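Local coordinates for shikimate 5-dehydrogenase AroE (5-dehydroshikimate reductase) (Mycobacterium tuberculosis, PDB 4P4G), which probably catalyses the NADP-dependent reduction of 3-dehydroshikimate to shikimate, the fourth step on the route to chorismate and the aromatic amino acids, at residues 135-140 against 162-167; 152-157 against 168-173. All blocks are in the same frame, centred on the assembly; numbering follows the deposited sequence.

Contact 1 of 2, residues 135-140 against 162-167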
# COMPACT_ATOMS: atom_id res chain seq x y z
N GLY A 135 -0.68 8.09 -5.65
CA GLY A 135 -0.31 7.23 -6.76
C GLY A 135 -1.19 7.44 -7.98
O GLY A 135 -0.70 7.52 -9.10
N LEU A 136 -2.50 7.54 -7.76
CA LEU A 136 -3.42 7.85 -8.86
C LEU A 136 -3.13 9.22 -9.46
O LEU A 136 -3.12 9.37 -10.68
CB LEU A 136 -4.88 7.74 -8.42
CG LEU A 136 -5.39 6.33 -8.16
CD1 LEU A 136 -6.69 6.41 -7.37
CD2 LEU A 136 -5.59 5.58 -9.47
N ALA A 137 -2.89 10.21 -8.61
CA ALA A 137 -2.52 11.55 -9.09
C ALA A 137 -1.25 11.51 -9.95
O ALA A 137 -1.17 12.19 -10.98
CB ALA A 137 -2.37 12.53 -7.93
N GLU A 138 -0.26 10.73 -9.53
CA GLU A 138 0.99 10.60 -10.28
C GLU A 138 0.73 10.02 -11.67
O GLU A 138 1.37 10.41 -12.65
CB GLU A 138 1.98 9.72 -9.52
CG GLU A 138 3.29 9.46 -10.26
CD GLU A 138 4.34 10.52 -10.00
OE1 GLU A 138 4.16 11.33 -9.06
OE2 GLU A 138 5.36 10.55 -10.73
N LEU A 139 -0.21 9.08 -11.76
CA LEU A 139 -0.55 8.45 -13.04
C LEU A 139 -1.30 9.41 -13.96
O LEU A 139 -1.33 9.21 -15.18
CB LEU A 139 -1.40 7.21 -12.81
CG LEU A 139 -0.68 6.00 -12.20
CD1 LEU A 139 -1.66 4.89 -11.87
CD2 LEU A 139 0.41 5.52 -13.15
N GLY A 140 -1.93 10.43 -13.38
CA GLY A 140 -2.60 11.44 -14.17
C GLY A 140 -4.13 11.40 -14.20
O GLY A 140 -4.72 11.96 -15.12
N THR A 162 -7.00 17.35 -3.52
CA THR A 162 -7.08 18.71 -4.03
C THR A 162 -5.70 19.37 -4.09
O THR A 162 -5.38 20.04 -5.07
CB THR A 162 -8.06 19.57 -3.21
OG1 THR A 162 -9.29 18.85 -3.05
CG2 THR A 162 -8.34 20.87 -3.93
N ARG A 163 -4.89 19.16 -3.06
CA ARG A 163 -3.54 19.72 -3.02
C ARG A 163 -2.56 19.15 -4.06
O ARG A 163 -1.59 19.82 -4.42
CB ARG A 163 -2.95 19.61 -1.61
CG ARG A 163 -3.51 20.64 -0.64
CD ARG A 163 -2.78 20.62 0.70
NE ARG A 163 -3.24 19.54 1.56
CZ ARG A 163 -2.58 18.41 1.78
NH1 ARG A 163 -1.40 18.21 1.19
NH2 ARG A 163 -3.08 17.48 2.58
N VAL A 164 -2.80 17.93 -4.52
CA VAL A 164 -1.97 17.36 -5.59
C VAL A 164 -2.60 17.57 -6.97
O VAL A 164 -2.22 16.91 -7.94
CB VAL A 164 -1.62 15.87 -5.35
CG1 VAL A 164 -0.81 15.72 -4.08
CG2 VAL A 164 -2.87 14.99 -5.31
N GLY A 165 -3.56 18.49 -7.04
CA GLY A 165 -4.10 18.95 -8.31
C GLY A 165 -5.22 18.12 -8.89
O GLY A 165 -5.55 18.26 -10.07
N VAL A 166 -5.84 17.27 -8.08
CA VAL A 166 -6.90 16.40 -8.57
C VAL A 166 -8.24 16.76 -7.93
O VAL A 166 -8.31 16.91 -6.72
CB VAL A 166 -6.59 14.92 -8.29
CG1 VAL A 166 -7.75 14.04 -8.70
CG2 VAL A 166 -5.33 14.49 -9.02
N ALA A 167 -9.29 16.90 -8.75
CA ALA A 167 -10.64 17.14 -8.23
C ALA A 167 -11.09 15.92 -7.45
O ALA A 167 -11.23 14.83 -8.01
CB ALA A 167 -11.62 17.45 -9.36
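The methyl of Ala-137 points out from its helix at two valines, Val-164 and Val-166, and each of them answers with a single branch. Val-164 offers CG2, which lies 3.6 Å from Ala-137 CB; Val-166 also offers CG2, 3.7 Å from the same Ala-137 CB. The two valine methyls stand 4.5 Å apart, Val-164 CG2 to Val-166 CG2, and subtend about 75° at Ala-137 CB, so the alanine methyl rests against both. The two valines are turned differently to achieve this. Val-164 has CG2 between its backbone N and carbonyl carbon, while CG1 trails beside the N (chi1 -62°). In Val-166 CG1 is the branch anti to the N (chi1 175°), and CG2, beside the N, comes close enough to approach Ala-137 CA as well, at 4.1 Å. No hydrogen bond crosses this patch. A small residue suits position 137 because the helix backbone can then come near the other segment, with 6.6 Å between Ala-137 CA and Val-166 CA.

The parts joined belong to the parallel, Rossmann-type sheet domain: helix 129-139 precedes strand 143-148, and helix 151-163 is followed by the turn into strand 167-172. Val-166 also touches Ile-144 of strand 143-148, whereas Leu-136, the residue before Ala-137, packs on Ile-144, Val-122 and Leu-113. Both helices finish with a glycine of positive phi in a Schellman motif. At Gly-140 the closing bonds are weak. At Gly-165 the N bonds to Thr-162 O at 3.1 Å, and Val-166 N bonds back to the carbonyl just before it; this reversal carries the chain from Val-164 round to Val-166, which allows both side chains to face the same alanine.

Contact 2 of 2, residues 152-157 against 168-173. With SO4 (sulfate ion), chain K.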
# COMPACT_ATOMS: atom_id res chain seq x y z
N ASP A 152 -14.94 11.83 8.41
CA ASP A 152 -13.96 12.83 8.82
C ASP A 152 -12.59 12.56 8.20
O ASP A 152 -11.90 13.48 7.75
CB ASP A 152 -13.86 12.89 10.35
CG ASP A 152 -15.14 13.35 11.01
OD1 ASP A 152 -15.86 14.19 10.41
OD2 ASP A 152 -15.43 12.88 12.13
N LYS A 153 -12.19 11.29 8.18
CA LYS A 153 -10.92 10.92 7.56
C LYS A 153 -11.00 11.08 6.04
O LYS A 153 -10.01 11.39 5.38
CB LYS A 153 -10.52 9.50 7.95
CG LYS A 153 -10.16 9.35 9.42
CD LYS A 153 -9.15 10.41 9.85
CE LYS A 153 -8.64 10.14 11.26
NZ LYS A 153 -7.74 11.23 11.73
N ALA A 154 -12.18 10.86 5.49
CA ALA A 154 -12.38 11.03 4.05
C ALA A 154 -12.18 12.48 3.65
O ALA A 154 -11.64 12.78 2.59
CB ALA A 154 -13.76 10.54 3.65
N ALA A 155 -12.63 13.40 4.51
CA ALA A 155 -12.44 14.82 4.26
C ALA A 155 -10.95 15.18 4.14
O ALA A 155 -10.58 16.03 3.33
CB ALA A 155 -13.11 15.66 5.36
N ARG A 156 -10.11 14.53 4.94
CA ARG A 156 -8.67 14.76 4.90
C ARG A 156 -8.10 14.27 3.58
O ARG A 156 -7.17 14.87 3.02
CB ARG A 156 -7.97 14.04 6.05
CG ARG A 156 -8.53 14.35 7.44
CD ARG A 156 -8.02 15.68 7.93
NE ARG A 156 -8.44 15.97 9.30
CZ ARG A 156 -8.46 17.20 9.81
NH1 ARG A 156 -8.09 18.22 9.05
NH2 ARG A 156 -8.85 17.41 11.06
N LEU A 157 -8.64 13.16 3.09
CA LEU A 157 -8.24 12.59 1.81
C LEU A 157 -8.66 13.49 0.65
O LEU A 157 -7.93 13.64 -0.33
CB LEU A 157 -8.83 11.18 1.64
CG LEU A 157 -8.18 10.13 2.55
CD1 LEU A 157 -8.93 8.80 2.52
CD2 LEU A 157 -6.74 9.93 2.14
N THR A 168 -11.31 16.09 -6.15
CA THR A 168 -11.61 14.95 -5.28
C THR A 168 -12.89 15.22 -4.51
O THR A 168 -13.19 16.38 -4.18
CB THR A 168 -10.41 14.67 -4.32
OG1 THR A 168 -9.20 14.56 -5.08
CG2 THR A 168 -10.60 13.37 -3.54
N ARG A 169 -13.68 14.18 -4.24
CA ARG A 169 -14.88 14.34 -3.42
C ARG A 169 -15.14 13.07 -2.64
O ARG A 169 -14.56 12.02 -2.92
CB ARG A 169 -16.10 14.69 -4.27
CG ARG A 169 -16.66 13.48 -5.02
CD ARG A 169 -17.64 13.87 -6.11
NE ARG A 169 -17.77 12.79 -7.09
CZ ARG A 169 -18.56 11.73 -6.95
NH1 ARG A 169 -19.33 11.60 -5.87
NH2 ARG A 169 -18.59 10.79 -7.89
N PHE A 170 -16.01 13.18 -1.63
CA PHE A 170 -16.37 12.06 -0.78
C PHE A 170 -17.74 11.52 -1.16
O PHE A 170 -18.65 12.29 -1.46
CB PHE A 170 -16.38 12.51 0.69
CG PHE A 170 -17.09 11.56 1.62
CD1 PHE A 170 -16.59 10.29 1.84
CD2 PHE A 170 -18.24 11.96 2.29
CE1 PHE A 170 -17.23 9.41 2.70
CE2 PHE A 170 -18.89 11.09 3.16
CZ PHE A 170 -18.38 9.81 3.37
N CYS A 171 -17.87 10.19 -1.14
CA CYS A 171 -19.15 9.52 -1.34
C CYS A 171 -19.34 8.48 -0.25
O CYS A 171 -18.50 7.60 -0.08
CB CYS A 171 -19.17 8.85 -2.72
SG CYS A 171 -20.69 7.92 -3.09
N ALA A 172 -20.44 8.57 0.49
CA ALA A 172 -20.73 7.57 1.52
C ALA A 172 -21.04 6.21 0.90
O ALA A 172 -21.57 6.14 -0.21
CB ALA A 172 -21.90 8.03 2.39
N PHE A 173 -20.70 5.14 1.61
CA PHE A 173 -20.99 3.79 1.14
C PHE A 173 -22.48 3.52 0.99
O PHE A 173 -22.90 2.85 0.05
CB PHE A 173 -20.44 2.75 2.13
CG PHE A 173 -19.06 2.27 1.81
CD1 PHE A 173 -18.83 1.47 0.70
CD2 PHE A 173 -17.99 2.57 2.65
CE1 PHE A 173 -17.55 1.02 0.40
CE2 PHE A 173 -16.72 2.12 2.36
CZ PHE A 173 -16.50 1.34 1.23
S SO4 K . -10.26 14.06 12.19
O1 SO4 K . -9.53 15.13 12.86
O2 SO4 K . -9.53 13.65 11.00
O3 SO4 K . -10.38 12.92 13.09
O4 SO4 K . -11.58 14.56 11.84
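Phe-170 brings the CD1-CE1 part of its ring obliquely against the methyl of Ala-154, and its atoms can be followed outward from the strand. Its CB is still 4.4 Å from Ala-154 CB. CG, placed anti to the backbone N (chi1 164°), is itself 4.0 Å from Ala-154 CB and turns the ring toward it. CD1 makes the tightest approach, 3.4 Å to Ala-154 CB, and CE1 follows at 3.8 Å; farther on, CZ draws away. Over one face, displaced toward the rim, lies the backbone N of Ala-172, and the Phe-170 side chain also touches Ser-151 of the helix that carries Ala-154. A broad ring suits the strand here because Ala-154, directly across from it, has no more than a methyl.

The helix here packs on the second strand of the beta-alpha-beta unit formed by strand 143-148, helix 151-163 and strand 167-172, the last an outermost strand of the parallel sheet. Two residues before Phe-170, Thr-168 faces the same helix, with CG2 near the carbonyl of Leu-157, while its OG1 hydrogen-bonds to Val-166 O. Leu-157 turns to Val-146 and to Ala-129 and Pro-130 of helix 129-139.

Lys-153 and Arg-156, next to Ala-154 and Leu-157 in sequence, reach instead to a sulfate ion, probably from the crystallisation liquor. The guanidinium takes it edge-on with two nearly straight bonds, Arg-156 NE to sulfate O2 at 3.1 Å (173°) and Arg-156 NH2 to sulfate O1 at 3.0 Å (174°). Lys-153 NZ shares sulfate O2, also at 3.1 Å, so both side chains grip that oxygen.

How the contacts relate
Contacts 1 and 2 both use helix 151-163, and their segments alternate along the chain: 135-140 (contact 1), 152-157 (contact 2), 162-167 (contact 1), 168-173 (contact 2). Their centres are 15 Å apart, and they meet where Thr-162 N lies 3.9 Å from Thr-168 OG1, in simple packing. Contact 1 joins the turn that follows this helix to helix 129-139; contact 2 packs the earlier turns onto the outermost strand. No residue of either contact belongs to the observed shikimate pocket; both lie in what is probably the NADP-binding domain, built round the parallel sheet, and outside that pocket.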